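Local coordinates for protein 3,4-dihydroxy-2-butanone 4-phosphate synthase (Acinetobacter baumannii, PDB 6MNZ) that probably converts D-ribulose 5-phosphate to formate and 3,4-dihydroxy-2-butanone 4-phosphate, a step of riboflavin biosynthesis, at residues S4-E7 with E8-D12; Y198-N202 with E203-E207; I214-Y218 with G219-L223. All coordinates share one frame; numbering follows the deposited sequence.

The three contacts follow one another along the chain. Contacts 1 and 2 touch: Val-6 CG1 lies 3.5 Å from Tyr-198 CG, so helix 6-15 packs against helix 192-202. Contact 2 leads out of that helix into strand 206-215, and contact 3 turns the same strand back into strand 220-228. The centres of contacts 2 and 3 are about 29 Å apart, those of contacts 1 and 3 about 45 Å. None is part of the predicted active site. The side chain of Leu-9 is about 11 Å from that of His-143, a predicted metal ligand. That of Arg-199 is about 10 Å from that of Arg-140, predicted to bind substrate.

Contact 1: residues S4-E7 with E8-D12; sequences SRVE and ELVAD
Val-6 and Leu-9 are the buried residues of this first helical turn, and Leu-9 lies along the Val-6 backbone. CG of Leu-9 is anti to its own carbonyl carbon (chi1 -53°), which brings CD1 back to 3.9 Å from CA of Val-6. One turn on from Val-6, CG2 of Val-10 meets CG1 of Val-6 more loosely, at 4.3 Å. Helix 192-202 covers Val-6, and Leu-150 and Leu-153 of helix 143-153 lie against Val-10. In the backbone, Leu-9 N donates to O of Arg-5, the N-cap residue, and Val-10 N donates to Val-6 O at 2.9 Å. Arg-5 O takes a second, weak bond from Glu-8 N.

The other side is polar and more exposed. The side chains of Arg-5 and Glu-8 cross at about a right angle. Their charged atoms do not meet: Arg-5 NH1 is 4.7 Å from Glu-8 OE1. That oxygen lies over the aliphatic root of the arginine instead, 3.5 Å from CB. It stays 3.9 Å from Arg-5 N. The arginine bends at chi2 and turns its NE to Glu-7 OE1, a long salt bridge of 3.5 Å. Glu-7 is not wholly turned to solvent, since its side chain also touches Tyr-198 of helix 192-202.

The chemistry thus divides the turn. Aliphatic groups hold it to the neighbouring helices. On the more exposed side, two carboxylates lie near the helix start, where the helix dipole and Arg-5 would both tend to stabilise their negative charge.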
loop_
_atom_site.group_PDB
_atom_site.type_symbol
_atom_site.label_atom_id
_atom_site.label_comp_id
_atom_site.label_asym_id
_atom_site.label_seq_id
_atom_site.Cartn_x
_atom_site.Cartn_y
_atom_site.Cartn_z
ATOM N N SER A 4 4.484 36.122 8.124
ATOM C CA SER A 4 5.266 34.939 8.464
ATOM C C SER A 4 4.538 34.079 9.496
ATOM O O SER A 4 5.012 33.007 9.867
ATOM C CB SER A 4 6.643 35.348 8.993
ATOM O OG SER A 4 7.541 34.253 8.977
ATOM N N ARG A 5 3.358 34.532 9.913
ATOM C CA ARG A 5 2.697 34.034 11.113
ATOM C C ARG A 5 1.312 33.524 10.743
ATOM O O ARG A 5 0.546 34.227 10.077
ATOM C CB ARG A 5 2.601 35.132 12.177
ATOM C CG ARG A 5 1.732 34.784 13.377
ATOM C CD ARG A 5 0.427 35.569 13.367
ATOM N NE ARG A 5 -0.097 35.789 14.713
ATOM C CZ ARG A 5 0.199 36.839 15.473
ATOM N NH1 ARG A 5 1.165 37.677 15.111
ATOM N NH2 ARG A 5 -0.376 36.976 16.661
ATOM N N VAL A 6 0.990 32.308 11.195
ATOM C CA VAL A 6 -0.108 31.555 10.595
ATOM C C VAL A 6 -1.410 32.338 10.695
ATOM O O VAL A 6 -2.261 32.273 9.800
ATOM C CB VAL A 6 -0.231 30.172 11.260
ATOM C CG1 VAL A 6 -1.506 29.473 10.807
ATOM C CG2 VAL A 6 0.986 29.320 10.942
ATOM N N GLU A 7 -1.619 33.036 11.813
ATOM C CA GLU A 7 -2.905 33.685 12.045
ATOM C C GLU A 7 -3.139 34.830 11.069
ATOM O O GLU A 7 -4.273 35.041 10.625
ATOM C CB GLU A 7 -2.988 34.190 13.486
ATOM C CG GLU A 7 -2.984 33.085 14.530
ATOM C CD GLU A 7 -1.608 32.846 15.121
ATOM O OE1 GLU A 7 -1.445 33.050 16.343
ATOM O OE2 GLU A 7 -0.729 32.335 14.394
ATOM N N GLU A 8 -2.074 35.521 10.655
ATOM C CA GLU A 8 -2.207 36.511 9.592
ATOM C C GLU A 8 -2.464 35.840 8.249
ATOM O O GLU A 8 -3.197 36.379 7.412
ATOM C CB GLU A 8 -0.952 37.377 9.517
ATOM C CG GLU A 8 -0.655 38.160 10.783
ATOM C CD GLU A 8 0.743 38.746 10.788
ATOM O OE1 GLU A 8 1.702 38.003 10.484
ATOM O OE2 GLU A 8 0.873 39.968 11.007
ATOM N N LEU A 9 -1.768 34.735 7.978
ATOM C CA LEU A 9 -2.000 33.999 6.740
ATOM C C LEU A 9 -3.465 33.607 6.596
ATOM O O LEU A 9 -4.065 33.808 5.533
ATOM C CB LEU A 9 -1.106 32.761 6.697
ATOM C CG LEU A 9 0.386 33.013 6.924
ATOM C CD1 LEU A 9 1.155 31.700 6.935
ATOM C CD2 LEU A 9 0.941 33.954 5.868
ATOM N N VAL A 10 -4.087 33.147 7.683
ATOM C CA VAL A 10 -5.517 32.856 7.649
ATOM C C VAL A 10 -6.315 34.135 7.422
ATOM O O VAL A 10 -7.337 34.128 6.728
ATOM C CB VAL A 10 -5.952 32.144 8.943
ATOM C CG1 VAL A 10 -7.445 31.863 8.921
ATOM C CG2 VAL A 10 -5.171 30.852 9.133
ATOM N N ALA A 11 -5.848 35.258 7.976
ATOM C CA ALA A 11 -6.635 36.485 7.921
ATOM C C ALA A 11 -6.613 37.093 6.525
ATOM O O ALA A 11 -7.625 37.632 6.059
ATOM C CB ALA A 11 -6.111 37.487 8.949
ATOM N N ASP A 12 -5.472 37.013 5.839
ATOM C CA ASP A 12 -5.392 37.524 4.475
ATOM C C ASP A 12 -6.238 36.690 3.523
ATOM O O ASP A 12 -6.934 37.238 2.661
ATOM C CB ASP A 12 -3.937 37.553 4.014
ATOM C CG ASP A 12 -3.222 38.818 4.434
ATOM O OD1 ASP A 12 -2.191 39.150 3.816
ATOM O OD2 ASP A 12 -3.761 39.544 5.297
#

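Contact 2: residues Y198-N202 with E203-E207; sequences YRMTN and EQTVE
Glu-203 OE1 is gripped side-on by two nitrogens of Arg-199. NE donates at 3.0 Å to OE1 (154°), and NH2 donates to the same oxygen at 3.1 Å. Both bonds run within the guanidinium plane, and OE1 is met on its syn side. NH2 uses the syn lone pair, while NE stands somewhat out of the carboxylate plane. Both bonds go to one oxygen, and the planes of the two flat groups are 51° apart. The other oxygen, OE2, is 3.4 Å from Arg-199 NE, with Arg-199 CG next nearest to it at 3.7 Å.

The two chains reach each other in different ways. Arg-199 bends at chi3 (59°), which turns NE back toward the glutamate. Glu-203 is extended beyond CG, and its CB lies 3.2 Å from O of Arg-199. The third guanidinium nitrogen, NH1, forms a salt bridge to Asp-149 of helix 143-153. The buried arginine is therefore fixed in rotation between two carboxylates, which should keep all three groups charged.

Past Glu-203 the chain folds beside Met-200. Thr-205 OG1 comes 4.2 Å from Met-200 SD and gives a weak bond to Glu-203 O. Gln-332 of helix 320-336 accepts from Thr-205 N and also touches Met-200.

The Arg-199 to Glu-203 ion pair, i to i+4, joins the end region of helix 192-202 to the linker toward strand 206-215. It marks the passage between the two domains of RibBX, from a helix packed on helix 6-15 to a strand that is outermost in the second sheet within this chain.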
loop_
_atom_site.group_PDB
_atom_site.type_symbol
_atom_site.label_atom_id
_atom_site.label_comp_id
_atom_site.label_asym_id
_atom_site.label_seq_id
_atom_site.Cartn_x
_atom_site.Cartn_y
_atom_site.Cartn_z
ATOM N N TYR A 198 0.201 24.728 13.845
ATOM C CA TYR A 198 -0.953 25.518 14.258
ATOM C C TYR A 198 -2.171 24.627 14.471
ATOM O O TYR A 198 -2.823 24.686 15.520
ATOM C CB TYR A 198 -1.249 26.597 13.217
ATOM C CG TYR A 198 -2.416 27.483 13.584
ATOM C CD1 TYR A 198 -2.219 28.676 14.263
ATOM C CD2 TYR A 198 -3.708 27.156 13.198
ATOM C CE1 TYR A 198 -3.285 29.462 14.647
ATOM C CE2 TYR A 198 -4.781 27.937 13.573
ATOM C CZ TYR A 198 -4.565 29.081 14.310
ATOM O OH TYR A 198 -5.630 29.852 14.709
ATOM N N ARG A 199 -2.501 23.803 13.474
ATOM C CA ARG A 199 -3.655 22.920 13.590
ATOM C C ARG A 199 -3.529 22.005 14.801
ATOM O O ARG A 199 -4.528 21.695 15.460
ATOM C CB ARG A 199 -3.811 22.092 12.314
ATOM C CG ARG A 199 -4.220 22.899 11.091
ATOM C CD ARG A 199 -4.845 22.014 10.021
ATOM N NE ARG A 199 -6.032 21.318 10.512
ATOM C CZ ARG A 199 -6.732 20.436 9.806
ATOM N NH1 ARG A 199 -6.346 20.104 8.581
ATOM N NH2 ARG A 199 -7.740 19.787 10.376
ATOM N N MET A 200 -2.322 21.501 15.062
ATOM C CA MET A 200 -2.118 20.629 16.210
ATOM C C MET A 200 -2.270 21.372 17.531
ATOM O O MET A 200 -2.585 20.743 18.546
ATOM C CB MET A 200 -0.736 19.979 16.136
ATOM C CG MET A 200 -0.547 19.054 14.946
ATOM S SD MET A 200 -1.716 17.680 14.905
ATOM C CE MET A 200 -0.715 16.402 14.144
ATOM N N THR A 201 -2.113 22.696 17.533
ATOM C CA THR A 201 -2.147 23.452 18.777
ATOM C C THR A 201 -3.524 24.023 19.080
ATOM O O THR A 201 -3.810 24.340 20.240
ATOM C CB THR A 201 -1.131 24.599 18.735
ATOM O OG1 THR A 201 -1.476 25.510 17.684
ATOM C CG2 THR A 201 0.276 24.066 18.505
ATOM N N ASN A 202 -4.350 24.244 18.054
ATOM C CA ASN A 202 -5.616 24.950 18.212
ATOM C C ASN A 202 -6.807 24.092 17.800
ATOM O O ASN A 202 -7.911 24.616 17.618
ATOM C CB ASN A 202 -5.599 26.251 17.409
ATOM C CG ASN A 202 -4.489 27.187 17.844
ATOM O OD1 ASN A 202 -3.452 27.285 17.188
ATOM N ND2 ASN A 202 -4.734 27.935 18.914
ATOM N N GLU A 203 -6.611 22.782 17.663
ATOM C CA GLU A 203 -7.686 21.862 17.320
ATOM C C GLU A 203 -7.493 20.558 18.079
ATOM O O GLU A 203 -6.371 20.054 18.186
ATOM C CB GLU A 203 -7.727 21.583 15.810
ATOM C CG GLU A 203 -7.785 22.827 14.928
ATOM C CD GLU A 203 -7.673 22.500 13.445
ATOM O OE1 GLU A 203 -7.596 21.300 13.103
ATOM O OE2 GLU A 203 -7.582 23.441 12.627
ATOM N N GLN A 204 -8.599 19.978 18.541
ATOM C CA GLN A 204 -8.592 18.611 19.058
ATOM C C GLN A 204 -8.668 17.655 17.875
ATOM O O GLN A 204 -9.729 17.441 17.285
ATOM C CB GLN A 204 -9.741 18.389 20.032
ATOM C CG GLN A 204 -9.587 17.133 20.871
ATOM C CD GLN A 204 -10.893 16.673 21.487
ATOM O OE1 GLN A 204 -11.914 16.595 20.803
ATOM N NE2 GLN A 204 -10.822 16.191 22.720
ATOM N N THR A 205 -7.500 17.199 17.433
ATOM C CA THR A 205 -7.401 16.386 16.230
ATOM C C THR A 205 -7.457 14.891 16.514
ATOM O O THR A 205 -7.817 14.122 15.617
ATOM C CB THR A 205 -6.106 16.717 15.482
ATOM O OG1 THR A 205 -5.878 18.132 15.525
ATOM C CG2 THR A 205 -6.195 16.271 14.034
ATOM N N VAL A 206 -7.202 14.469 17.750
ATOM C CA VAL A 206 -7.078 13.056 18.088
ATOM C C VAL A 206 -8.178 12.698 19.078
ATOM O O VAL A 206 -8.565 13.524 19.911
ATOM C CB VAL A 206 -5.688 12.734 18.677
ATOM C CG1 VAL A 206 -5.632 11.288 19.149
ATOM C CG2 VAL A 206 -4.592 13.016 17.652
ATOM N N GLU A 207 -8.763 11.513 18.901
ATOM C CA GLU A 207 -9.764 10.984 19.817
ATOM C C GLU A 207 -9.452 9.529 20.140
ATOM O O GLU A 207 -9.175 8.731 19.239
ATOM C CB GLU A 207 -11.173 11.101 19.228
ATOM C CG GLU A 207 -12.259 10.483 20.093
ATOM C CD GLU A 207 -13.579 10.355 19.361
ATOM O OE1 GLU A 207 -13.670 10.861 18.222
ATOM O OE2 GLU A 207 -14.413 9.534 19.797
#

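Contact 3: residues I214-Y218 with G219-L223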
loop_
_atom_site.group_PDB
_atom_site.type_symbol
_atom_site.label_atom_id
_atom_site.label_comp_id
_atom_site.label_asym_id
_atom_site.label_seq_id
_atom_site.Cartn_x
_atom_site.Cartn_y
_atom_site.Cartn_z
ATOM N N ILE A 214 -3.417 -5.375 28.797
ATOM C CA ILE A 214 -2.630 -6.363 28.073
ATOM C C ILE A 214 -1.569 -6.915 29.011
ATOM O O ILE A 214 -1.011 -6.189 29.839
ATOM C CB ILE A 214 -1.975 -5.760 26.813
ATOM C CG1 ILE A 214 -1.286 -4.439 27.162
ATOM C CG2 ILE A 214 -3.013 -5.549 25.726
ATOM C CD1 ILE A 214 -0.221 -4.033 26.178
ATOM N N GLN A 215 -1.180 -8.161 28.766
ATOM C CA GLN A 215 -0.186 -8.849 29.578
ATOM C C GLN A 215 1.060 -9.068 28.733
ATOM O O GLN A 215 0.981 -9.663 27.652
ATOM C CB GLN A 215 -0.728 -10.178 30.103
ATOM C CG GLN A 215 -2.038 -10.048 30.858
ATOM C CD GLN A 215 -1.935 -9.095 32.034
ATOM O OE1 GLN A 215 -0.849 -8.864 32.565
ATOM N NE2 GLN A 215 -3.073 -8.567 32.469
ATOM N N THR A 216 2.176 -8.494 29.170
ATOM C CA THR A 216 3.402 -8.459 28.392
ATOM C C THR A 216 4.542 -9.069 29.196
ATOM O O THR A 216 4.511 -9.098 30.430
ATOM C CB THR A 216 3.756 -7.023 27.990
ATOM O OG1 THR A 216 2.580 -6.354 27.518
ATOM C CG2 THR A 216 4.803 -7.017 26.903
ATOM N N GLU A 217 5.624 -9.402 28.488
ATOM C CA GLU A 217 6.839 -9.854 29.153
ATOM C C GLU A 217 7.487 -8.764 29.996
ATOM O O GLU A 217 8.312 -9.081 30.861
ATOM C CB GLU A 217 7.839 -10.368 28.116
ATOM C CG GLU A 217 7.260 -11.405 27.167
ATOM C CD GLU A 217 8.284 -12.431 26.710
ATOM O OE1 GLU A 217 9.400 -12.460 27.268
ATOM O OE2 GLU A 217 7.975 -13.198 25.777
ATOM N N TYR A 218 7.223 -7.491 29.696
ATOM C CA TYR A 218 7.632 -6.421 30.598
ATOM C C TYR A 218 6.662 -6.253 31.759
ATOM O O TYR A 218 7.055 -5.756 32.820
ATOM C CB TYR A 218 7.754 -5.099 29.838
ATOM C CG TYR A 218 8.363 -5.229 28.462
ATOM C CD1 TYR A 218 7.570 -5.150 27.326
ATOM C CD2 TYR A 218 9.741 -5.256 28.292
ATOM C CE1 TYR A 218 8.119 -5.245 26.064
ATOM C CE2 TYR A 218 10.304 -5.343 27.032
ATOM C CZ TYR A 218 9.487 -5.312 25.919
ATOM O OH TYR A 218 10.024 -5.451 24.662
ATOM N N GLY A 219 5.403 -6.595 31.562
ATOM C CA GLY A 219 4.413 -6.478 32.612
ATOM C C GLY A 219 3.033 -6.267 32.013
ATOM O O GLY A 219 2.767 -6.672 30.882
ATOM N N SER A 220 2.177 -5.616 32.795
ATOM C CA SER A 220 0.818 -5.300 32.381
ATOM C C SER A 220 0.731 -3.836 31.977
ATOM O O SER A 220 1.233 -2.956 32.682
ATOM C CB SER A 220 -0.175 -5.591 33.508
ATOM O OG SER A 220 -0.103 -6.948 33.910
ATOM N N PHE A 221 0.061 -3.577 30.859
ATOM C CA PHE A 221 -0.139 -2.227 30.359
ATOM C C PHE A 221 -1.627 -1.970 30.162
ATOM O O PHE A 221 -2.410 -2.894 29.926
ATOM C CB PHE A 221 0.611 -2.003 29.040
ATOM C CG PHE A 221 2.087 -1.802 29.211
ATOM C CD1 PHE A 221 2.974 -2.827 28.929
ATOM C CD2 PHE A 221 2.590 -0.579 29.614
ATOM C CE1 PHE A 221 4.336 -2.617 28.987
ATOM C CE2 PHE A 221 3.953 -0.373 29.711
ATOM C CZ PHE A 221 4.828 -1.389 29.381
ATOM N N GLU A 222 -1.987 -0.690 30.141
ATOM C CA GLU A 222 -3.286 -0.250 29.651
ATOM C C GLU A 222 -3.154 0.227 28.210
ATOM O O GLU A 222 -2.285 1.047 27.899
ATOM C CB GLU A 222 -3.847 0.871 30.529
ATOM C CG GLU A 222 -3.944 0.517 32.000
ATOM C CD GLU A 222 -4.966 -0.570 32.274
ATOM O OE1 GLU A 222 -5.808 -0.835 31.389
ATOM O OE2 GLU A 222 -4.965 -1.117 33.396
ATOM N N LEU A 223 -3.998 -0.313 27.330
ATOM C CA LEU A 223 -3.974 0.017 25.908
ATOM C C LEU A 223 -5.009 1.103 25.638
ATOM O O LEU A 223 -6.207 0.815 25.563
ATOM C CB LEU A 223 -4.258 -1.223 25.064
ATOM C CG LEU A 223 -3.469 -1.372 23.766
ATOM C CD1 LEU A 223 -2.038 -1.782 24.061
ATOM C CD2 LEU A 223 -4.143 -2.383 22.853
#
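Ile-214 lies across Phe-221 and Leu-223 on one face of a beta hairpin, strands 206-215 and 220-228. The turn is of type I, with Glu-217 and Tyr-218 at its tip. The isoleucine and the phenylalanine cross obliquely. Ile-214 has CG1 between its backbone N and carbonyl carbon (chi1 48°), which leads CD1 across to the partner strand, 3.6 Å from Phe-221 CB. Leu-223 meets it at about a right angle, with CD1 also 3.6 Å from Ile-214 CD1. Leu-238 of strand 235-239 touches all three side chains. Leu-261 of the second subunit packs on Ile-214, Thr-216 and Tyr-218, so the hairpin end belongs to the dimer contact.

Beneath these side chains Ile-214 and Phe-221 form a hydrogen-bonded antiparallel pair. Ile-214 N donates to Phe-221 O at 2.9 Å, and Phe-221 N returns a bond to Ile-214 O at 3.0 Å. Gln-215 and Ser-220, the next, non-hydrogen-bonded pair, point to the other face. There Gln-215 bends at chi2 and brings OE1 to the serine hydroxyl; the modelled bond is so short that its length is doubtful. The turn is closed by Thr-216 N donating to Gly-219 O and by a weak bond from Gly-219 N to Thr-216 O.

The phenylalanine ring is flanked near the turn as well. Tyr-218 CB lies obliquely to it, 4.3 Å from Phe-221 CE1. Thr-216 OG1 sits at the ring edge, in its plane, 3.8 Å from Phe-221 CD1.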